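Local coordinates for 450aa long hypothetical fmu protein (Pyrococcus horikoshii, PDB 2YXL) that probably methylates cytosine bases of RNA at carbon 5, using S-adenosyl-L-methionine as methyl donor, at residues A[24-32]-A[348-356]; A[160-168]-A[390-398]. All coordinates share one frame; numbering follows the deposited sequence.

Both contacts bring an N-terminal part of the chain against residues of the methyltransferase part, and their segments alternate along the sequence. Contact 1 lies about 8 Å from the centre of the chain, contact 2 about 17 Å from it, and each is partly buried. In contact 1 the loop between helices 12-24 and 32-41 meets residues 348-356 almost wholly through polar and charged groups. Contact 2 sets helix 159-169 on the loop after strand 383-389; its middle is apolar, with one weak salt bridge, Arg164 to Glu395, beside it. The two adjoin where Arg353 and Leu356 of contact 1 pack against Leu161 and Trp160 of contact 2.

Contact 1: residues A[24-32]-A[348-356]; sequences LGEIIKPSQ and KNPELRWRL
Lys29 and Glu351 reach for each other from opposite directions and form a salt bridge, Lys29 NZ lying 3.0 Å from Glu351 OE2. The ammonium approaches the anti lone pair of that oxygen. The same OE2 takes a second hydrogen bond on its syn side from the hydroxyl of Ser31, Ser31 OG lying 3.0 Å from Glu351 OE2 and somewhat out of the carboxylate plane. A chi1 of 75° sets Glu351 CG between its backbone N and carbonyl carbon, and a bend at chi2 turns the carboxylate to both donors. A bend at chi2 likewise brings Lys29 NZ back to Gly25 O, a hydrogen bond of 2.8 Å, so the carbonyl of its own loop and the carboxylate of the other segment fix the ammonium between them. This loop joins helices 12-24 and 32-41 of the helical N-terminal region and has a cis peptide before Pro30; its partner in the class I methyltransferase part of the chain makes a type I turn, Asn349 to Leu352, leading into helix 352-355. Arg355, on that helix, has Lys29 CE over one face of its guanidinium, 3.9 Å from Arg355 NH1. The two cations are close, Lys29 NZ being 4.4 Å from Arg355 NE, and Glu351 probably offsets part of their repulsion. Nearby Glu26 directs its carboxylate to Arg87 and Arg91. Farther along the loop, Gln32 NE2 donates to Asn349 OD1 over 3.0 Å, at an N-H...O angle of 160°, with the two amide planes turned 80° apart. Gln32 OE1 is bonded to Tyr58 OH instead. The side chain of Asn349 is about 8 Å from that of Cys390, the predicted nucleophile, and the side chain of Lys348, paired with Glu245, is about 9 Å from bound sinefungin.

Contact 2: residues A[160-168]-A[390-398]; sequences WLIERVKGI and CSIFKEENE
Phe393 inserts its ring among Trp160, Leu161, Arg164 and Ile168 on helix 159-169. It stands in an ST turn, where Ser391 OG accepts from Phe393 N, in the loop that follows strand 383-389 of the Rossmann-like methyltransferase fold; the helix belongs to the ferredoxin-like family region. With CG anti to its carbonyl carbon (chi1 -59°), the ring is carried from CB toward the helix. CB and CG make no close contact with the helix segment, and the packing on it begins at CD2: Phe393 CD2 has Ile168 CD1 4.1 Å away, in line with the ring's edge. CE2, one step farther, meets Arg164 CG at 3.6 Å, an oblique approach. At the tip, CZ touches Leu161 CD2, 4.0 Å away and again near the ring plane, and Trp160 CH2 at 4.3 Å. On the other edge, near CD1, Glu396 OE2 lies in the ring plane; the same oxygen accepts from Ser391 OG, which ties the turn to the residues following it. Ile361 of helix 361-376 also packs on the Phe393 side chain. Ile392 extends the apolar patch, its CD1 lying 3.9 Å from Val165 CG2, while Ile168 CD1 rests 3.5 Å from Ile392 O, a carbonyl that is hydrogen-bonded to Arg430. The loop starts at Cys390, predicted to be the catalytic nucleophile, but the packing lies away from that site, and the side chain of Phe393 is about 14 Å from bound sinefungin. Bent at chi2, Arg164 holds its guanidinium 37° from the Phe393 ring plane, a long and at most weakly attractive cation-pi pair. Arg164 NH1 is salt-bridged to Glu358, and Arg164 NH2 makes a weak hydrogen bond, part of a salt bridge, of 3.3 Å to Glu395 OE2, which lies in the guanidinium plane although the carboxylate is turned 82° to it.

Contact 1: residues A[24-32]-A[348-356]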
loop_
_atom_site.group_PDB
_atom_site.type_symbol
_atom_site.label_atom_id
_atom_site.label_comp_id
_atom_site.label_asym_id
_atom_site.label_seq_id
_atom_site.Cartn_x
_atom_site.Cartn_y
_atom_site.Cartn_z
ATOM N N LEU A 24 -14.587 7.065 3.109
ATOM C CA LEU A 24 -13.625 7.668 2.187
ATOM C C LEU A 24 -12.550 6.683 1.742
ATOM O O LEU A 24 -11.992 6.822 0.652
ATOM C CB LEU A 24 -12.986 8.926 2.781
ATOM C CG LEU A 24 -13.855 10.175 2.977
ATOM C CD1 LEU A 24 -13.019 11.266 3.624
ATOM C CD2 LEU A 24 -14.471 10.675 1.677
ATOM N N GLY A 25 -12.276 5.687 2.582
ATOM C CA GLY A 25 -11.295 4.644 2.279
ATOM C C GLY A 25 -11.678 3.798 1.081
ATOM O O GLY A 25 -10.841 3.103 0.503
ATOM N N GLU A 26 -12.952 3.865 0.709
ATOM C CA GLU A 26 -13.479 3.115 -0.412
ATOM C C GLU A 26 -13.150 3.807 -1.731
ATOM O O GLU A 26 -13.010 3.147 -2.760
ATOM C CB GLU A 26 -14.989 2.959 -0.259
ATOM C CG GLU A 26 -15.542 1.658 -0.786
ATOM C CD GLU A 26 -16.972 1.410 -0.344
ATOM O OE1 GLU A 26 -17.814 2.326 -0.481
ATOM O OE2 GLU A 26 -17.256 0.290 0.135
ATOM N N ILE A 27 -13.016 5.133 -1.691
ATOM C CA ILE A 27 -12.787 5.928 -2.905
ATOM C C ILE A 27 -11.415 6.605 -2.975
ATOM O O ILE A 27 -10.980 7.015 -4.053
ATOM C CB ILE A 27 -13.909 6.982 -3.142
ATOM C CG1 ILE A 27 -14.058 7.920 -1.933
ATOM C CG2 ILE A 27 -15.228 6.287 -3.489
ATOM C CD1 ILE A 27 -15.004 9.105 -2.158
ATOM N N ILE A 28 -10.735 6.720 -1.838
ATOM C CA ILE A 28 -9.390 7.294 -1.813
ATOM C C ILE A 28 -8.360 6.218 -1.466
ATOM O O ILE A 28 -8.409 5.616 -0.391
ATOM C CB ILE A 28 -9.288 8.509 -0.852
ATOM C CG1 ILE A 28 -10.230 9.631 -1.311
ATOM C CG2 ILE A 28 -7.842 9.013 -0.765
ATOM C CD1 ILE A 28 -10.453 10.733 -0.288
ATOM N N LYS A 29 -7.441 5.979 -2.398
ATOM C CA LYS A 29 -6.392 4.977 -2.227
ATOM C C LYS A 29 -5.011 5.620 -2.357
ATOM O O LYS A 29 -4.813 6.478 -3.219
ATOM C CB LYS A 29 -6.549 3.838 -3.248
ATOM C CG LYS A 29 -7.837 3.014 -3.119
ATOM C CD LYS A 29 -7.946 2.291 -1.772
ATOM C CE LYS A 29 -9.154 1.364 -1.753
ATOM N NZ LYS A 29 -9.476 0.853 -0.388
ATOM N N PRO A 30 -4.050 5.222 -1.495
ATOM C CA PRO A 30 -4.215 4.273 -0.390
ATOM C C PRO A 30 -5.052 4.865 0.743
ATOM O O PRO A 30 -5.073 6.086 0.921
ATOM C CB PRO A 30 -2.780 4.014 0.066
ATOM C CG PRO A 30 -2.027 5.233 -0.332
ATOM C CD PRO A 30 -2.664 5.716 -1.595
ATOM N N SER A 31 -5.728 3.997 1.492
ATOM C CA SER A 31 -6.726 4.404 2.491
ATOM C C SER A 31 -6.195 5.271 3.645
ATOM O O SER A 31 -6.977 5.894 4.365
ATOM C CB SER A 31 -7.461 3.177 3.040
ATOM O OG SER A 31 -6.558 2.277 3.665
ATOM N N GLN A 32 -4.875 5.302 3.814
ATOM C CA GLN A 32 -4.225 6.166 4.804
ATOM C C GLN A 32 -4.578 7.639 4.594
ATOM O O GLN A 32 -4.823 8.363 5.559
ATOM C CB GLN A 32 -2.702 5.987 4.766
ATOM C CG GLN A 32 -2.185 4.735 5.471
ATOM C CD GLN A 32 -2.119 3.490 4.579
ATOM O OE1 GLN A 32 -1.671 2.428 5.022
ATOM N NE2 GLN A 32 -2.558 3.615 3.327
ATOM N N LYS A 348 0.096 -3.782 4.893
ATOM C CA LYS A 348 0.072 -2.323 4.927
ATOM C C LYS A 348 -1.304 -1.763 4.549
ATOM O O LYS A 348 -1.806 -0.845 5.204
ATOM C CB LYS A 348 1.159 -1.775 3.995
ATOM C CG LYS A 348 1.316 -0.262 3.997
ATOM C CD LYS A 348 2.190 0.196 2.833
ATOM C CE LYS A 348 2.388 1.708 2.851
ATOM N NZ LYS A 348 3.508 2.113 1.956
ATOM N N ASN A 349 -1.900 -2.304 3.486
ATOM C CA ASN A 349 -3.264 -1.950 3.086
ATOM C C ASN A 349 -4.145 -3.191 3.156
ATOM O O ASN A 349 -4.401 -3.836 2.136
ATOM C CB ASN A 349 -3.302 -1.363 1.673
ATOM C CG ASN A 349 -2.366 -0.191 1.499
ATOM O OD1 ASN A 349 -2.584 0.887 2.054
ATOM N ND2 ASN A 349 -1.322 -0.390 0.701
ATOM N N PRO A 350 -4.624 -3.526 4.364
ATOM C CA PRO A 350 -5.239 -4.829 4.605
ATOM C C PRO A 350 -6.470 -5.127 3.744
ATOM O O PRO A 350 -6.701 -6.286 3.398
ATOM C CB PRO A 350 -5.609 -4.769 6.089
ATOM C CG PRO A 350 -4.718 -3.720 6.660
ATOM C CD PRO A 350 -4.617 -2.700 5.583
ATOM N N GLU A 351 -7.233 -4.096 3.391
ATOM C CA GLU A 351 -8.477 -4.288 2.633
ATOM C C GLU A 351 -8.275 -4.850 1.221
ATOM O O GLU A 351 -9.205 -5.420 0.645
ATOM C CB GLU A 351 -9.316 -3.001 2.596
ATOM C CG GLU A 351 -8.805 -1.901 1.670
ATOM C CD GLU A 351 -7.784 -0.976 2.314
ATOM O OE1 GLU A 351 -7.059 -1.401 3.243
ATOM O OE2 GLU A 351 -7.705 0.190 1.878
ATOM N N LEU A 352 -7.061 -4.709 0.687
ATOM C CA LEU A 352 -6.736 -5.200 -0.654
ATOM C C LEU A 352 -6.960 -6.700 -0.823
ATOM O O LEU A 352 -7.336 -7.153 -1.911
ATOM C CB LEU A 352 -5.306 -4.819 -1.060
ATOM C CG LEU A 352 -5.053 -3.346 -1.412
ATOM C CD1 LEU A 352 -3.626 -3.145 -1.886
ATOM C CD2 LEU A 352 -6.034 -2.832 -2.463
ATOM N N ARG A 353 -6.750 -7.457 0.252
ATOM C CA ARG A 353 -6.973 -8.901 0.235
ATOM C C ARG A 353 -8.413 -9.261 -0.151
ATOM O O ARG A 353 -8.665 -10.341 -0.678
ATOM C CB ARG A 353 -6.597 -9.531 1.583
ATOM C CG ARG A 353 -7.586 -9.255 2.715
ATOM C CD ARG A 353 -7.071 -9.714 4.063
ATOM N NE ARG A 353 -5.930 -8.928 4.525
ATOM C CZ ARG A 353 -5.203 -9.216 5.603
ATOM N NH1 ARG A 353 -4.181 -8.439 5.938
ATOM N NH2 ARG A 353 -5.492 -10.280 6.348
ATOM N N TRP A 354 -9.345 -8.344 0.104
ATOM C CA TRP A 354 -10.757 -8.565 -0.199
ATOM C C TRP A 354 -11.180 -7.994 -1.556
ATOM O O TRP A 354 -12.130 -8.481 -2.167
ATOM C CB TRP A 354 -11.639 -8.009 0.924
ATOM C CG TRP A 354 -11.342 -8.635 2.248
ATOM C CD1 TRP A 354 -10.686 -8.059 3.300
ATOM C CD2 TRP A 354 -11.655 -9.972 2.655
ATOM N NE1 TRP A 354 -10.584 -8.948 4.338
ATOM C CE2 TRP A 354 -11.168 -10.132 3.972
ATOM C CE3 TRP A 354 -12.305 -11.050 2.038
ATOM C CZ2 TRP A 354 -11.313 -11.324 4.685
ATOM C CZ3 TRP A 354 -12.448 -12.236 2.748
ATOM C CH2 TRP A 354 -11.952 -12.362 4.059
ATOM N N ARG A 355 -10.468 -6.971 -2.022
ATOM C CA ARG A 355 -10.801 -6.305 -3.285
ATOM C C ARG A 355 -10.137 -6.964 -4.494
ATOM O O ARG A 355 -10.564 -6.753 -5.630
ATOM C CB ARG A 355 -10.451 -4.809 -3.234
ATOM C CG ARG A 355 -10.914 -4.087 -1.959
ATOM C CD ARG A 355 -11.839 -2.906 -2.263
ATOM N NE ARG A 355 -11.270 -1.950 -3.217
ATOM C CZ ARG A 355 -11.932 -0.916 -3.736
ATOM N NH1 ARG A 355 -11.324 -0.109 -4.596
ATOM N NH2 ARG A 355 -13.199 -0.680 -3.403
ATOM N N LEU A 356 -9.104 -7.767 -4.243
ATOM C CA LEU A 356 -8.369 -8.462 -5.301
ATOM C C LEU A 356 -9.153 -9.581 -5.975
ATOM O O LEU A 356 -9.874 -10.335 -5.319
ATOM C CB LEU A 356 -7.045 -9.021 -4.776
ATOM C CG LEU A 356 -5.798 -8.175 -5.023
ATOM C CD1 LEU A 356 -4.574 -8.869 -4.445
ATOM C CD2 LEU A 356 -5.617 -7.903 -6.517
#

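Contact 2: residues A[160-168]-A[390-398]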
loop_
_atom_site.group_PDB
_atom_site.type_symbol
_atom_site.label_atom_id
_atom_site.label_comp_id
_atom_site.label_asym_id
_atom_site.label_seq_id
_atom_site.Cartn_x
_atom_site.Cartn_y
_atom_site.Cartn_z
ATOM N N TRP A 160 -9.846 -18.282 -1.800
ATOM C CA TRP A 160 -9.057 -18.327 -3.035
ATOM C C TRP A 160 -7.634 -17.815 -2.821
ATOM O O TRP A 160 -6.690 -18.348 -3.409
ATOM C CB TRP A 160 -9.747 -17.555 -4.171
ATOM C CG TRP A 160 -9.571 -16.055 -4.117
ATOM C CD1 TRP A 160 -10.416 -15.152 -3.541
ATOM C CD2 TRP A 160 -8.481 -15.293 -4.662
ATOM N NE1 TRP A 160 -9.922 -13.876 -3.691
ATOM C CE2 TRP A 160 -8.736 -13.934 -4.375
ATOM C CE3 TRP A 160 -7.312 -15.631 -5.364
ATOM C CZ2 TRP A 160 -7.867 -12.907 -4.766
ATOM C CZ3 TRP A 160 -6.447 -14.611 -5.752
ATOM C CH2 TRP A 160 -6.731 -13.265 -5.450
ATOM N N LEU A 161 -7.491 -16.783 -1.986
ATOM C CA LEU A 161 -6.188 -16.203 -1.680
ATOM C C LEU A 161 -5.378 -17.164 -0.819
ATOM O O LEU A 161 -4.207 -17.418 -1.104
ATOM C CB LEU A 161 -6.335 -14.859 -0.960
ATOM C CG LEU A 161 -5.393 -13.689 -1.298
ATOM C CD1 LEU A 161 -5.178 -12.819 -0.069
ATOM C CD2 LEU A 161 -4.043 -14.115 -1.885
ATOM N N ILE A 162 -6.013 -17.696 0.226
ATOM C CA ILE A 162 -5.394 -18.688 1.108
ATOM C C ILE A 162 -4.843 -19.860 0.298
ATOM O O ILE A 162 -3.713 -20.301 0.518
ATOM C CB ILE A 162 -6.395 -19.205 2.170
ATOM C CG1 ILE A 162 -6.826 -18.060 3.095
ATOM C CG2 ILE A 162 -5.797 -20.372 2.959
ATOM C CD1 ILE A 162 -7.990 -18.393 4.016
ATOM N N GLU A 163 -5.651 -20.343 -0.645
ATOM C CA GLU A 163 -5.261 -21.433 -1.529
ATOM C C GLU A 163 -4.071 -21.031 -2.402
ATOM O O GLU A 163 -3.094 -21.773 -2.515
ATOM C CB GLU A 163 -6.452 -21.856 -2.399
ATOM C CG GLU A 163 -6.416 -23.315 -2.860
ATOM C CD GLU A 163 -6.560 -24.307 -1.709
ATOM O OE1 GLU A 163 -5.829 -25.323 -1.709
ATOM O OE2 GLU A 163 -7.395 -24.071 -0.806
ATOM N N ARG A 164 -4.158 -19.841 -2.996
ATOM C CA ARG A 164 -3.117 -19.319 -3.881
ATOM C C ARG A 164 -1.787 -19.085 -3.155
ATOM O O ARG A 164 -0.723 -19.329 -3.722
ATOM C CB ARG A 164 -3.600 -18.033 -4.563
ATOM C CG ARG A 164 -2.834 -17.630 -5.819
ATOM C CD ARG A 164 -3.130 -18.549 -6.996
ATOM N NE ARG A 164 -2.576 -18.025 -8.243
ATOM C CZ ARG A 164 -3.272 -17.344 -9.150
ATOM N NH1 ARG A 164 -4.567 -17.103 -8.969
ATOM N NH2 ARG A 164 -2.673 -16.909 -10.250
ATOM N N VAL A 165 -1.851 -18.620 -1.906
ATOM C CA VAL A 165 -0.654 -18.449 -1.074
ATOM C C VAL A 165 -0.040 -19.811 -0.718
ATOM O O VAL A 165 1.183 -19.975 -0.775
ATOM C CB VAL A 165 -0.938 -17.605 0.204
ATOM C CG1 VAL A 165 0.274 -17.578 1.131
ATOM C CG2 VAL A 165 -1.334 -16.180 -0.166
ATOM N N LYS A 166 -0.888 -20.784 -0.378
ATOM C CA LYS A 166 -0.434 -22.155 -0.095
ATOM C C LYS A 166 0.360 -22.773 -1.246
ATOM O O LYS A 166 1.330 -23.494 -1.013
ATOM C CB LYS A 166 -1.604 -23.067 0.288
ATOM C CG LYS A 166 -1.816 -23.210 1.789
ATOM C CD LYS A 166 -3.033 -24.070 2.103
ATOM C CE LYS A 166 -3.338 -24.069 3.599
ATOM N NZ LYS A 166 -4.583 -24.819 3.932
ATOM N N GLY A 167 -0.051 -22.478 -2.478
ATOM C CA GLY A 167 0.660 -22.941 -3.672
ATOM C C GLY A 167 2.023 -22.296 -3.865
ATOM O O GLY A 167 2.837 -22.776 -4.657
ATOM N N ILE A 168 2.271 -21.206 -3.138
ATOM C CA ILE A 168 3.525 -20.460 -3.238
ATOM C C ILE A 168 4.436 -20.701 -2.029
ATOM O O ILE A 168 5.642 -20.884 -2.190
ATOM C CB ILE A 168 3.267 -18.934 -3.429
ATOM C CG1 ILE A 168 2.415 -18.686 -4.679
ATOM C CG2 ILE A 168 4.586 -18.159 -3.516
ATOM C CD1 ILE A 168 1.858 -17.282 -4.797
ATOM N N CYS A 390 5.230 -5.184 -6.347
ATOM C CA CYS A 390 4.949 -5.480 -4.949
ATOM C C CYS A 390 3.840 -6.528 -4.881
ATOM O O CYS A 390 2.878 -6.402 -4.128
ATOM C CB CYS A 390 4.603 -4.213 -4.168
ATOM S SG CYS A 390 3.375 -3.187 -4.963
ATOM N N SER A 391 4.000 -7.565 -5.699
ATOM C CA SER A 391 3.075 -8.688 -5.757
ATOM C C SER A 391 3.810 -9.969 -5.382
ATOM O O SER A 391 5.014 -10.088 -5.605
ATOM C CB SER A 391 2.480 -8.812 -7.160
ATOM O OG SER A 391 1.775 -10.034 -7.309
ATOM N N ILE A 392 3.079 -10.924 -4.816
ATOM C CA ILE A 392 3.668 -12.203 -4.422
ATOM C C ILE A 392 3.377 -13.320 -5.424
ATOM O O ILE A 392 3.891 -14.431 -5.284
ATOM C CB ILE A 392 3.214 -12.640 -3.009
ATOM C CG1 ILE A 392 1.686 -12.695 -2.925
ATOM C CG2 ILE A 392 3.817 -11.709 -1.947
ATOM C CD1 ILE A 392 1.151 -13.652 -1.875
ATOM N N PHE A 393 2.562 -13.016 -6.431
ATOM C CA PHE A 393 2.136 -14.013 -7.407
ATOM C C PHE A 393 3.200 -14.289 -8.461
ATOM O O PHE A 393 3.803 -13.361 -9.008
ATOM C CB PHE A 393 0.830 -13.587 -8.085
ATOM C CG PHE A 393 -0.321 -13.390 -7.134
ATOM C CD1 PHE A 393 -1.063 -12.212 -7.162
ATOM C CD2 PHE A 393 -0.666 -14.377 -6.214
ATOM C CE1 PHE A 393 -2.139 -12.019 -6.293
ATOM C CE2 PHE A 393 -1.736 -14.192 -5.338
ATOM C CZ PHE A 393 -2.474 -13.011 -5.381
ATOM N N LYS A 394 3.418 -15.570 -8.744
ATOM C CA LYS A 394 4.372 -15.992 -9.768
ATOM C C LYS A 394 3.988 -15.473 -11.152
ATOM O O LYS A 394 4.864 -15.142 -11.951
ATOM C CB LYS A 394 4.504 -17.519 -9.796
ATOM C CG LYS A 394 5.257 -18.102 -8.609
ATOM C CD LYS A 394 5.094 -19.611 -8.537
ATOM C CE LYS A 394 5.681 -20.167 -7.250
ATOM N NZ LYS A 394 5.375 -21.617 -7.077
ATOM N N GLU A 395 2.682 -15.392 -11.414
ATOM C CA GLU A 395 2.146 -14.909 -12.696
ATOM C C GLU A 395 2.629 -13.515 -13.091
ATOM O O GLU A 395 2.810 -13.230 -14.274
ATOM C CB GLU A 395 0.616 -14.933 -12.685
ATOM C CG GLU A 395 -0.009 -16.218 -13.228
ATOM C CD GLU A 395 0.220 -17.434 -12.338
ATOM O OE1 GLU A 395 0.134 -18.564 -12.862
ATOM O OE2 GLU A 395 0.479 -17.267 -11.124
ATOM N N GLU A 396 2.829 -12.656 -12.096
ATOM C CA GLU A 396 3.275 -11.288 -12.327
ATOM C C GLU A 396 4.791 -11.169 -12.272
ATOM O O GLU A 396 5.360 -10.157 -12.687
ATOM C CB GLU A 396 2.658 -10.360 -11.287
ATOM C CG GLU A 396 1.196 -10.055 -11.516
ATOM C CD GLU A 396 0.562 -9.405 -10.310
ATOM O OE1 GLU A 396 0.527 -8.159 -10.259
ATOM O OE2 GLU A 396 0.112 -10.139 -9.403
ATOM N N ASN A 397 5.438 -12.215 -11.764
ATOM C CA ASN A 397 6.856 -12.173 -11.444
ATOM C C ASN A 397 7.716 -13.137 -12.264
ATOM O O ASN A 397 8.143 -12.795 -13.370
ATOM C CB ASN A 397 7.055 -12.394 -9.942
ATOM C CG ASN A 397 6.386 -11.322 -9.095
ATOM O OD1 ASN A 397 5.897 -11.599 -8.002
ATOM N ND2 ASN A 397 6.365 -10.092 -9.596
ATOM N N GLU A 398 7.963 -14.330 -11.720
ATOM C CA GLU A 398 8.842 -15.324 -12.351
ATOM C C GLU A 398 8.357 -15.756 -13.735
ATOM O O GLU A 398 9.165 -15.994 -14.636
ATOM C CB GLU A 398 9.025 -16.549 -11.447
ATOM C CG GLU A 398 9.952 -16.324 -10.247
ATOM C CD GLU A 398 9.238 -15.782 -9.011
ATOM O OE1 GLU A 398 9.870 -15.737 -7.935
ATOM O OE2 GLU A 398 8.052 -15.403 -9.104
#